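Putative NADH-flavin reductase (PDB 3H2S) binds NADPH in a Rossmann-type domain and probably acts as an NAD(P)H-dependent oxidoreductase. Local coordinates at residues Gly10-Gly13 with Ser14-Ala18; Leu70-Pro73 with Trp74-Arg78. All blocks are in the same frame, centred on the assembly; numbering follows the deposited sequence.

Contact 1. Residues Gly10-Gly13 with Ser14-Ala18; sequences GRAG and SAIVA. With NDP (NADPH dihydro-nicotinamide-adenine-dinucleotide phosphate), chain C.
Ser14 turns back on Gly10 at the first turn of helix 11-22. Its OG donates to Gly10 O at 2.8 Å, in the plane of that carbonyl. Ser14 N reaches Gly10 O at 2.9 Å, but from above the plane. Two bonds from one residue therefore grip Gly10 O, the carbonyl of the N-cap residue. The hydroxyl gets there because OG lies between the backbone N and the carbonyl carbon (chi1 62°). Ile16 N to Ala12 O and Val17 N to Gly13 O continue the same i to i+4 pattern. Ile16 sets its CD1 against Ala12, 3.3 Å from Ala12 O and 4.4 Å from Ala12 CB.

The start of the helix faces the NADPH diphosphate. Arg11 N donates to O2A of the cofactor at 2.7 Å, and Ala12 N to O1N at 2.8 Å and nearly straight (170°). This is the dinucleotide-binding turn of the Rossmann fold, where the helix N terminus probably adds a favourable dipole. Gly10 suits the close approach, since a CB here would collide with C5B of the cofactor. The Arg11 chain runs alongside the phosphates, with CG 3.3 Å from O2A. A bend at chi3 (61°) brings NH1 to O2N at 2.9 Å, and this oxygen lies at the edge of the guanidinium, in its plane. NH2 bonds instead to Phe162 O, which helps fix the rotation of the group.

Helix 11-22 is the helix of the beta-alpha-beta unit formed with strands 2-6 and 26-31. Ile16 and Val17 pack on Val5 of strand 2-6. Ala12 and Ile16 touch Ile103 of strand 99-103. Arg11 and Ala15 meet Thr189, and Ile16 meets Ile196, on helix 189-201.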
ATOM      1  N   GLY A  10     -15.726  10.673 -13.371  1.00  7.54           N
ATOM      2  CA  GLY A  10     -15.869  11.616 -12.258  1.00  8.04           C
ATOM      3  C   GLY A  10     -15.738  13.068 -12.696  1.00  7.98           C
ATOM      4  O   GLY A  10     -15.528  13.364 -13.876  1.00  9.16           O
ATOM      5  N   ARG A  11     -15.788  13.974 -11.730  1.00  8.69           N
ATOM      6  CA  ARG A  11     -15.692  15.407 -12.013  1.00  8.71           C
ATOM      7  C   ARG A  11     -14.292  15.761 -12.521  1.00  8.64           C
ATOM      8  O   ARG A  11     -14.158  16.320 -13.606  1.00  7.90           O
ATOM      9  CB  ARG A  11     -16.036  16.227 -10.767  1.00  5.50           C
ATOM     10  CG  ARG A  11     -17.453  15.901 -10.195  1.00 10.31           C
ATOM     11  CD  ARG A  11     -17.646  16.443  -8.787  1.00 13.11           C
ATOM     12  NE  ARG A  11     -17.519  17.889  -8.751  1.00 18.21           N
ATOM     13  CZ  ARG A  11     -16.491  18.544  -8.214  1.00 13.95           C
ATOM     14  NH1 ARG A  11     -15.497  17.883  -7.637  1.00 13.72           N
ATOM     15  NH2 ARG A  11     -16.479  19.867  -8.232  1.00 16.17           N
ATOM     16  N   ALA A  12     -13.264  15.418 -11.743  1.00  7.86           N
ATOM     17  CA  ALA A  12     -11.865  15.619 -12.167  1.00  6.38           C
ATOM     18  C   ALA A  12     -11.539  14.769 -13.394  1.00  7.82           C
ATOM     19  O   ALA A  12     -10.989  15.264 -14.382  1.00  5.71           O
ATOM     20  CB  ALA A  12     -10.902  15.306 -11.033  1.00  4.34           C
ATOM     21  N   GLY A  13     -11.956  13.506 -13.351  1.00  7.38           N
ATOM     22  CA  GLY A  13     -11.653  12.556 -14.424  1.00  8.20           C
ATOM     23  C   GLY A  13     -12.156  12.943 -15.799  1.00  8.41           C
ATOM     24  O   GLY A  13     -11.424  12.846 -16.788  1.00  8.56           O
ATOM     25  N   SER A  14     -13.398  13.407 -15.872  1.00  7.97           N
ATOM     26  CA  SER A  14     -13.981  13.742 -17.154  1.00  9.53           C
ATOM     27  C   SER A  14     -13.305  14.982 -17.745  1.00  8.76           C
ATOM     28  O   SER A  14     -13.113  15.075 -18.960  1.00  6.99           O
ATOM     29  CB  SER A  14     -15.486  13.956 -17.025  1.00 10.82           C
ATOM     30  OG  SER A  14     -15.765  15.040 -16.168  1.00 16.10           O
ATOM     31  N   ALA A  15     -12.859  15.879 -16.868  1.00  8.67           N
ATOM     32  CA  ALA A  15     -12.137  17.078 -17.286  1.00  6.56           C
ATOM     33  C   ALA A  15     -10.759  16.690 -17.826  1.00  8.30           C
ATOM     34  O   ALA A  15     -10.285  17.255 -18.821  1.00  7.53           O
ATOM     35  CB  ALA A  15     -11.997  18.029 -16.123  1.00  7.70           C
ATOM     36  N   ILE A  16     -10.121  15.731 -17.154  1.00  8.63           N
ATOM     37  CA  ILE A  16      -8.826  15.193 -17.589  1.00  9.71           C
ATOM     38  C   ILE A  16      -8.929  14.506 -18.952  1.00  8.76           C
ATOM     39  O   ILE A  16      -8.077  14.701 -19.827  1.00  7.43           O
ATOM     40  CB  ILE A  16      -8.260  14.200 -16.558  1.00  7.88           C
ATOM     41  CG1 ILE A  16      -7.925  14.943 -15.245  1.00 11.97           C
ATOM     42  CG2 ILE A  16      -7.039  13.485 -17.126  1.00  9.38           C
ATOM     43  CD1 ILE A  16      -7.966  14.050 -13.991  1.00 10.70           C
ATOM     44  N   VAL A  17      -9.993  13.730 -19.146  1.00  8.55           N
ATOM     45  CA  VAL A  17     -10.208  13.066 -20.434  1.00  8.29           C
ATOM     46  C   VAL A  17     -10.336  14.089 -21.556  1.00  5.88           C
ATOM     47  O   VAL A  17      -9.651  13.989 -22.581  1.00  7.63           O
ATOM     48  CB  VAL A  17     -11.446  12.133 -20.418  1.00  7.09           C
ATOM     49  CG1 VAL A  17     -11.798  11.677 -21.849  1.00  7.97           C
ATOM     50  CG2 VAL A  17     -11.188  10.924 -19.531  1.00  8.61           C
ATOM     51  N   ALA A  18     -11.089  15.161 -21.298  1.00  7.53           N
ATOM     52  CA  ALA A  18     -11.296  16.206 -22.295  1.00  8.65           C
ATOM     53  C   ALA A  18      -9.995  16.942 -22.627  1.00  8.67           C
ATOM     54  O   ALA A  18      -9.671  17.158 -23.801  1.00 10.42           O
ATOM     55  CB  ALA A  18     -12.364  17.202 -21.811  1.00  7.91           C
TER
HETATM   56  PA  NDP C 301     -15.916  12.041  -8.226  1.00 15.04           P
HETATM   57  O1A NDP C 301     -16.756  11.839  -6.932  1.00 12.73           O
HETATM   58  O2A NDP C 301     -16.476  12.903  -9.305  1.00  9.47           O
HETATM   59  O5B NDP C 301     -15.912  10.402  -8.658  1.00 29.10           O
HETATM   60  C5B NDP C 301     -14.543   9.990  -8.902  1.00 25.25           C
HETATM   61  C4B NDP C 301     -14.522   8.628  -9.699  1.00 12.08           C
HETATM   62  O4B NDP C 301     -14.482   7.572  -8.760  1.00 10.89           O
HETATM   63  C3B NDP C 301     -15.827   8.386 -10.529  1.00 14.19           C
HETATM   64  O3B NDP C 301     -15.408   8.127 -11.833  1.00 15.92           O
HETATM   65  C2B NDP C 301     -16.426   7.090  -9.843  1.00 13.50           C
HETATM   66  O2B NDP C 301     -17.140   6.225 -10.653  1.00 15.08           O
HETATM   67  C1B NDP C 301     -15.096   6.455  -9.332  1.00 11.85           C
HETATM   68  N9A NDP C 301     -15.361   5.507  -8.237  1.00 13.22           N
HETATM   69  C8A NDP C 301     -15.854   5.880  -6.960  1.00 16.22           C
HETATM   70  N7A NDP C 301     -15.982   4.844  -6.128  1.00 16.77           N
HETATM   71  C5A NDP C 301     -15.523   3.741  -6.879  1.00 17.08           C
HETATM   72  C6A NDP C 301     -15.399   2.390  -6.510  1.00 14.64           C
HETATM   73  N6A NDP C 301     -15.808   2.011  -5.267  1.00 19.27           N
HETATM   74  N1A NDP C 301     -15.170   1.458  -7.505  1.00 15.62           N
HETATM   75  C2A NDP C 301     -14.762   1.944  -8.715  1.00 10.46           C
HETATM   76  N3A NDP C 301     -14.644   3.242  -9.128  1.00 17.66           N
HETATM   77  C4A NDP C 301     -15.122   4.128  -8.188  1.00 16.10           C
HETATM   78  O3  NDP C 301     -14.667  12.751  -7.574  1.00 13.94           O
HETATM   79  PN  NDP C 301     -13.799  14.112  -7.737  1.00 12.69           P
HETATM   80  O1N NDP C 301     -13.475  14.302  -9.231  1.00  9.79           O
HETATM   81  O2N NDP C 301     -14.704  15.172  -7.186  1.00 13.11           O
HETATM   82  O5D NDP C 301     -12.367  13.997  -6.960  1.00 14.73           O
HETATM   83  C5D NDP C 301     -11.182  13.532  -7.611  1.00 12.53           C
HETATM   84  C4D NDP C 301     -10.039  13.605  -6.582  1.00  9.36           C
HETATM   85  O4D NDP C 301     -10.088  14.918  -6.050  1.00 12.34           O
HETATM   86  C3D NDP C 301     -10.077  12.612  -5.384  1.00 11.45           C
HETATM   87  O3D NDP C 301      -8.793  12.251  -5.024  1.00 11.90           O
HETATM   88  C2D NDP C 301     -10.802  13.490  -4.300  1.00 15.02           C
HETATM   89  O2D NDP C 301     -10.431  13.109  -3.000  1.00 14.55           O
HETATM   90  C1D NDP C 301     -10.119  14.863  -4.644  1.00  9.92           C
HETATM   91  N1N NDP C 301     -10.799  15.974  -3.982  1.00 14.14           N
HETATM   92  C2N NDP C 301     -10.039  16.669  -2.950  1.00 13.62           C
HETATM   93  C3N NDP C 301     -10.852  17.661  -2.118  1.00 15.60           C
HETATM   94  C7N NDP C 301      -9.924  18.674  -1.469  1.00 22.49           C
HETATM   95  O7N NDP C 301      -8.860  18.303  -0.993  1.00 27.19           O
HETATM   96  N7N NDP C 301     -10.378  19.971  -1.282  1.00 28.15           N
HETATM   97  C4N NDP C 301     -12.104  18.273  -2.711  1.00 14.22           C
HETATM   98  C5N NDP C 301     -12.926  17.324  -3.546  1.00 14.98           C
HETATM   99  C6N NDP C 301     -12.212  16.193  -4.252  1.00 14.77           C
HETATM  100  P2B NDP C 301     -18.681   6.561 -11.065  1.00 18.35           P
HETATM  101  O1X NDP C 301     -18.684   7.770 -12.069  1.00 18.31           O
HETATM  102  O2X NDP C 301     -19.169   5.349 -11.943  1.00 16.22           O
HETATM  103  O3X NDP C 301     -19.540   6.839  -9.879  1.00 21.30           O

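Contact 2. Residues Leu70-Pro73 with Trp74-Arg78; sequences LSVP and WGSGR. With NDP (NADPH dihydro-nicotinamide-adenine-dinucleotide phosphate), chain C.
Pro73 to Ser76 form a type II beta turn, with Gly75 at positive phi (67°) and only a weak closing bond from Ser76 N to Pro73 O at 3.5 Å. The Ser76 side chain reinforces this closure. Its OG donates to Pro73 O at 2.9 Å, in the plane of the carbonyl. With chi1 at 62° the hydroxyl is folded back over its own backbone. There it also accepts from Arg78 N at 3.1 Å, which makes an ST turn. One hydroxyl thus links two successive turns. An alanine here would remove both bonds of the hydroxyl, and Pro73 O would probably be left with the weak backbone bond from Ser76 N, while Arg78 N lost its acceptor.

Val72 CG1 lies against Ser76 OG at 3.2 Å and Arg78 O at 3.4 Å, with Arg78 CB farther off at 4.0 Å. These turns belong to the loop after strand 65-68 of the Rossmann fold, which lines the cofactor at its first residues. Leu70 CD2 touches the adenine side of NADPH, 3.6 Å from N3A. Ser71 N makes a weak bond to the ribose oxygen O4B, and Ser71 CB lies 3.5 Å from the bridging O3. Within the turn, Trp74 meets the ring of Trp131, with planes about 60° apart. Val72 rests on Leu81 and His82 of helix 80-91.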
ATOM      1  N   LEU A  70      -9.837   8.741  -8.989  1.00  7.48           N
ATOM      2  CA  LEU A  70     -10.881   8.045  -8.234  1.00  7.67           C
ATOM      3  C   LEU A  70     -11.152   8.769  -6.927  1.00  9.97           C
ATOM      4  O   LEU A  70     -10.247   9.391  -6.351  1.00  8.91           O
ATOM      5  CB  LEU A  70     -10.452   6.598  -7.936  1.00  5.91           C
ATOM      6  CG  LEU A  70     -10.322   5.663  -9.132  1.00  3.59           C
ATOM      7  CD1 LEU A  70      -9.360   4.508  -8.808  1.00  8.50           C
ATOM      8  CD2 LEU A  70     -11.676   5.154  -9.610  1.00  7.82           C
ATOM      9  N   SER A  71     -12.383   8.634  -6.432  1.00  8.30           N
ATOM     10  CA  SER A  71     -12.724   9.173  -5.124  1.00  9.85           C
ATOM     11  C   SER A  71     -13.679   8.276  -4.348  1.00 10.51           C
ATOM     12  O   SER A  71     -14.108   7.226  -4.842  1.00 14.53           O
ATOM     13  CB  SER A  71     -13.312  10.573  -5.253  1.00 13.50           C
ATOM     14  OG  SER A  71     -13.142  11.281  -4.030  1.00 13.82           O
ATOM     15  N   VAL A  72     -14.021   8.711  -3.141  1.00 10.71           N
ATOM     16  CA  VAL A  72     -14.900   7.963  -2.262  1.00 14.45           C
ATOM     17  C   VAL A  72     -15.903   8.946  -1.678  1.00 15.79           C
ATOM     18  O   VAL A  72     -15.507   9.967  -1.096  1.00 14.73           O
ATOM     19  CB  VAL A  72     -14.120   7.341  -1.094  1.00 16.64           C
ATOM     20  CG1 VAL A  72     -15.061   6.549  -0.187  1.00 18.36           C
ATOM     21  CG2 VAL A  72     -12.990   6.446  -1.612  1.00 17.45           C
ATOM     22  N   PRO A  73     -17.200   8.602  -1.740  1.00 16.52           N
ATOM     23  CA  PRO A  73     -18.210   9.479  -1.154  1.00 15.62           C
ATOM     24  C   PRO A  73     -18.032   9.633   0.355  1.00 15.19           C
ATOM     25  O   PRO A  73     -17.687   8.671   1.055  1.00 16.14           O
ATOM     26  CB  PRO A  73     -19.531   8.749  -1.451  1.00 16.50           C
ATOM     27  CG  PRO A  73     -19.198   7.770  -2.555  1.00 18.22           C
ATOM     28  CD  PRO A  73     -17.786   7.362  -2.271  1.00 14.41           C
ATOM     29  N   TRP A  74     -18.342  10.822   0.860  1.00 14.21           N
ATOM     30  CA  TRP A  74     -18.349  11.056   2.300  1.00 14.22           C
ATOM     31  C   TRP A  74     -19.363  10.154   3.006  1.00 15.99           C
ATOM     32  O   TRP A  74     -20.358   9.748   2.412  1.00 18.93           O
ATOM     33  CB  TRP A  74     -18.671  12.513   2.586  1.00  9.84           C
ATOM     34  CG  TRP A  74     -17.567  13.508   2.230  1.00 16.84           C
ATOM     35  CD1 TRP A  74     -16.395  13.255   1.572  1.00 20.40           C
ATOM     36  CD2 TRP A  74     -17.591  14.921   2.473  1.00 13.72           C
ATOM     37  NE1 TRP A  74     -15.675  14.423   1.422  1.00 20.66           N
ATOM     38  CE2 TRP A  74     -16.427  15.469   1.897  1.00 15.97           C
ATOM     39  CE3 TRP A  74     -18.515  15.782   3.082  1.00 16.04           C
ATOM     40  CZ2 TRP A  74     -16.098  16.820   2.026  1.00 19.10           C
ATOM     41  CZ3 TRP A  74     -18.217  17.138   3.158  1.00 19.46           C
ATOM     42  CH2 TRP A  74     -17.021  17.643   2.625  1.00 18.79           C
ATOM     43  N   GLY A  75     -19.063   9.778   4.246  1.00 17.55           N
ATOM     44  CA  GLY A  75     -19.971   8.967   5.062  1.00 19.53           C
ATOM     45  C   GLY A  75     -20.189   7.543   4.583  1.00 17.74           C
ATOM     46  O   GLY A  75     -21.103   6.860   5.037  1.00 19.52           O
ATOM     47  N   SER A  76     -19.336   7.074   3.687  1.00 18.04           N
ATOM     48  CA  SER A  76     -19.476   5.712   3.172  1.00 15.97           C
ATOM     49  C   SER A  76     -18.764   4.725   4.079  1.00 15.27           C
ATOM     50  O   SER A  76     -19.057   3.525   4.055  1.00 17.00           O
ATOM     51  CB  SER A  76     -18.911   5.617   1.757  1.00 16.73           C
ATOM     52  OG  SER A  76     -17.521   5.907   1.754  1.00 21.27           O
ATOM     53  N   GLY A  77     -17.719   5.205   4.752  1.00 13.51           N
ATOM     54  CA  GLY A  77     -16.854   4.341   5.556  1.00 15.16           C
ATOM     55  C   GLY A  77     -15.754   3.699   4.724  1.00 12.64           C
ATOM     56  O   GLY A  77     -14.986   2.858   5.220  1.00 13.05           O
ATOM     57  N   ARG A  78     -15.724   4.041   3.441  1.00 12.66           N
ATOM     58  CA  ARG A  78     -14.840   3.368   2.486  1.00 16.00           C
ATOM     59  C   ARG A  78     -13.687   4.265   2.051  1.00 13.04           C
ATOM     60  O   ARG A  78     -13.067   4.033   1.006  1.00  9.98           O
ATOM     61  CB  ARG A  78     -15.633   2.893   1.260  1.00 17.67           C
ATOM     62  CG  ARG A  78     -16.582   1.715   1.529  1.00 24.25           C
ATOM     63  CD  ARG A  78     -17.356   1.352   0.260  1.00 27.67           C
ATOM     64  NE  ARG A  78     -18.328   0.286   0.478  1.00 41.04           N
ATOM     65  CZ  ARG A  78     -19.432   0.108  -0.251  1.00 47.68           C
ATOM     66  NH1 ARG A  78     -19.728   0.942  -1.247  1.00 39.48           N
ATOM     67  NH2 ARG A  78     -20.254  -0.903   0.024  1.00 47.39           N
TER
HETATM   68  PA  NDP C 301     -15.916  12.041  -8.226  1.00 15.04           P
HETATM   69  O1A NDP C 301     -16.756  11.839  -6.932  1.00 12.73           O
HETATM   70  O2A NDP C 301     -16.476  12.903  -9.305  1.00  9.47           O
HETATM   71  O5B NDP C 301     -15.912  10.402  -8.658  1.00 29.10           O
HETATM   72  C5B NDP C 301     -14.543   9.990  -8.902  1.00 25.25           C
HETATM   73  C4B NDP C 301     -14.522   8.628  -9.699  1.00 12.08           C
HETATM   74  O4B NDP C 301     -14.482   7.572  -8.760  1.00 10.89           O
HETATM   75  C3B NDP C 301     -15.827   8.386 -10.529  1.00 14.19           C
HETATM   76  O3B NDP C 301     -15.408   8.127 -11.833  1.00 15.92           O
HETATM   77  C2B NDP C 301     -16.426   7.090  -9.843  1.00 13.50           C
HETATM   78  O2B NDP C 301     -17.140   6.225 -10.653  1.00 15.08           O
HETATM   79  C1B NDP C 301     -15.096   6.455  -9.332  1.00 11.85           C
HETATM   80  N9A NDP C 301     -15.361   5.507  -8.237  1.00 13.22           N
HETATM   81  C8A NDP C 301     -15.854   5.880  -6.960  1.00 16.22           C
HETATM   82  N7A NDP C 301     -15.982   4.844  -6.128  1.00 16.77           N
HETATM   83  C5A NDP C 301     -15.523   3.741  -6.879  1.00 17.08           C
HETATM   84  C6A NDP C 301     -15.399   2.390  -6.510  1.00 14.64           C
HETATM   85  N6A NDP C 301     -15.808   2.011  -5.267  1.00 19.27           N
HETATM   86  N1A NDP C 301     -15.170   1.458  -7.505  1.00 15.62           N
HETATM   87  C2A NDP C 301     -14.762   1.944  -8.715  1.00 10.46           C
HETATM   88  N3A NDP C 301     -14.644   3.242  -9.128  1.00 17.66           N
HETATM   89  C4A NDP C 301     -15.122   4.128  -8.188  1.00 16.10           C
HETATM   90  O3  NDP C 301     -14.667  12.751  -7.574  1.00 13.94           O
HETATM   91  PN  NDP C 301     -13.799  14.112  -7.737  1.00 12.69           P
HETATM   92  O1N NDP C 301     -13.475  14.302  -9.231  1.00  9.79           O
HETATM   93  O2N NDP C 301     -14.704  15.172  -7.186  1.00 13.11           O
HETATM   94  O5D NDP C 301     -12.367  13.997  -6.960  1.00 14.73           O
HETATM   95  C5D NDP C 301     -11.182  13.532  -7.611  1.00 12.53           C
HETATM   96  C4D NDP C 301     -10.039  13.605  -6.582  1.00  9.36           C
HETATM   97  O4D NDP C 301     -10.088  14.918  -6.050  1.00 12.34           O
HETATM   98  C3D NDP C 301     -10.077  12.612  -5.384  1.00 11.45           C
HETATM   99  O3D NDP C 301      -8.793  12.251  -5.024  1.00 11.90           O
HETATM  100  C2D NDP C 301     -10.802  13.490  -4.300  1.00 15.02           C
HETATM  101  O2D NDP C 301     -10.431  13.109  -3.000  1.00 14.55           O
HETATM  102  C1D NDP C 301     -10.119  14.863  -4.644  1.00  9.92           C
HETATM  103  N1N NDP C 301     -10.799  15.974  -3.982  1.00 14.14           N
HETATM  104  C2N NDP C 301     -10.039  16.669  -2.950  1.00 13.62           C
HETATM  105  C3N NDP C 301     -10.852  17.661  -2.118  1.00 15.60           C
HETATM  106  C7N NDP C 301      -9.924  18.674  -1.469  1.00 22.49           C
HETATM  107  O7N NDP C 301      -8.860  18.303  -0.993  1.00 27.19           O
HETATM  108  N7N NDP C 301     -10.378  19.971  -1.282  1.00 28.15           N
HETATM  109  C4N NDP C 301     -12.104  18.273  -2.711  1.00 14.22           C
HETATM  110  C5N NDP C 301     -12.926  17.324  -3.546  1.00 14.98           C
HETATM  111  C6N NDP C 301     -12.212  16.193  -4.252  1.00 14.77           C
HETATM  112  P2B NDP C 301     -18.681   6.561 -11.065  1.00 18.35           P
HETATM  113  O1X NDP C 301     -18.684   7.770 -12.069  1.00 18.31           O
HETATM  114  O2X NDP C 301     -19.169   5.349 -11.943  1.00 16.22           O
HETATM  115  O3X NDP C 301     -19.540   6.839  -9.879  1.00 21.30           O

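From the N terminus, the chain leaves strand 2-6 and enters helix 11-22, where contact 1 forms within the first turns. It then passes through strand 26-31, helix 34-40, strand 46-49 and helix 57-60 to strand 65-68. Contact 2 follows in the loop that leads to helix 80-91. Each contact is local and closes only a short turn. The two come in series, neither nested nor crossed. The centres of contact 1 and contact 2 are about 18 Å apart. NADPH bridges them: Arg11 and Ala12 hold its diphosphate, while residues 70-71 border its adenosine and, across the diphosphate, its nicotinamide ribose. Strands 2-6 and 65-68 are neighbours in the sheet.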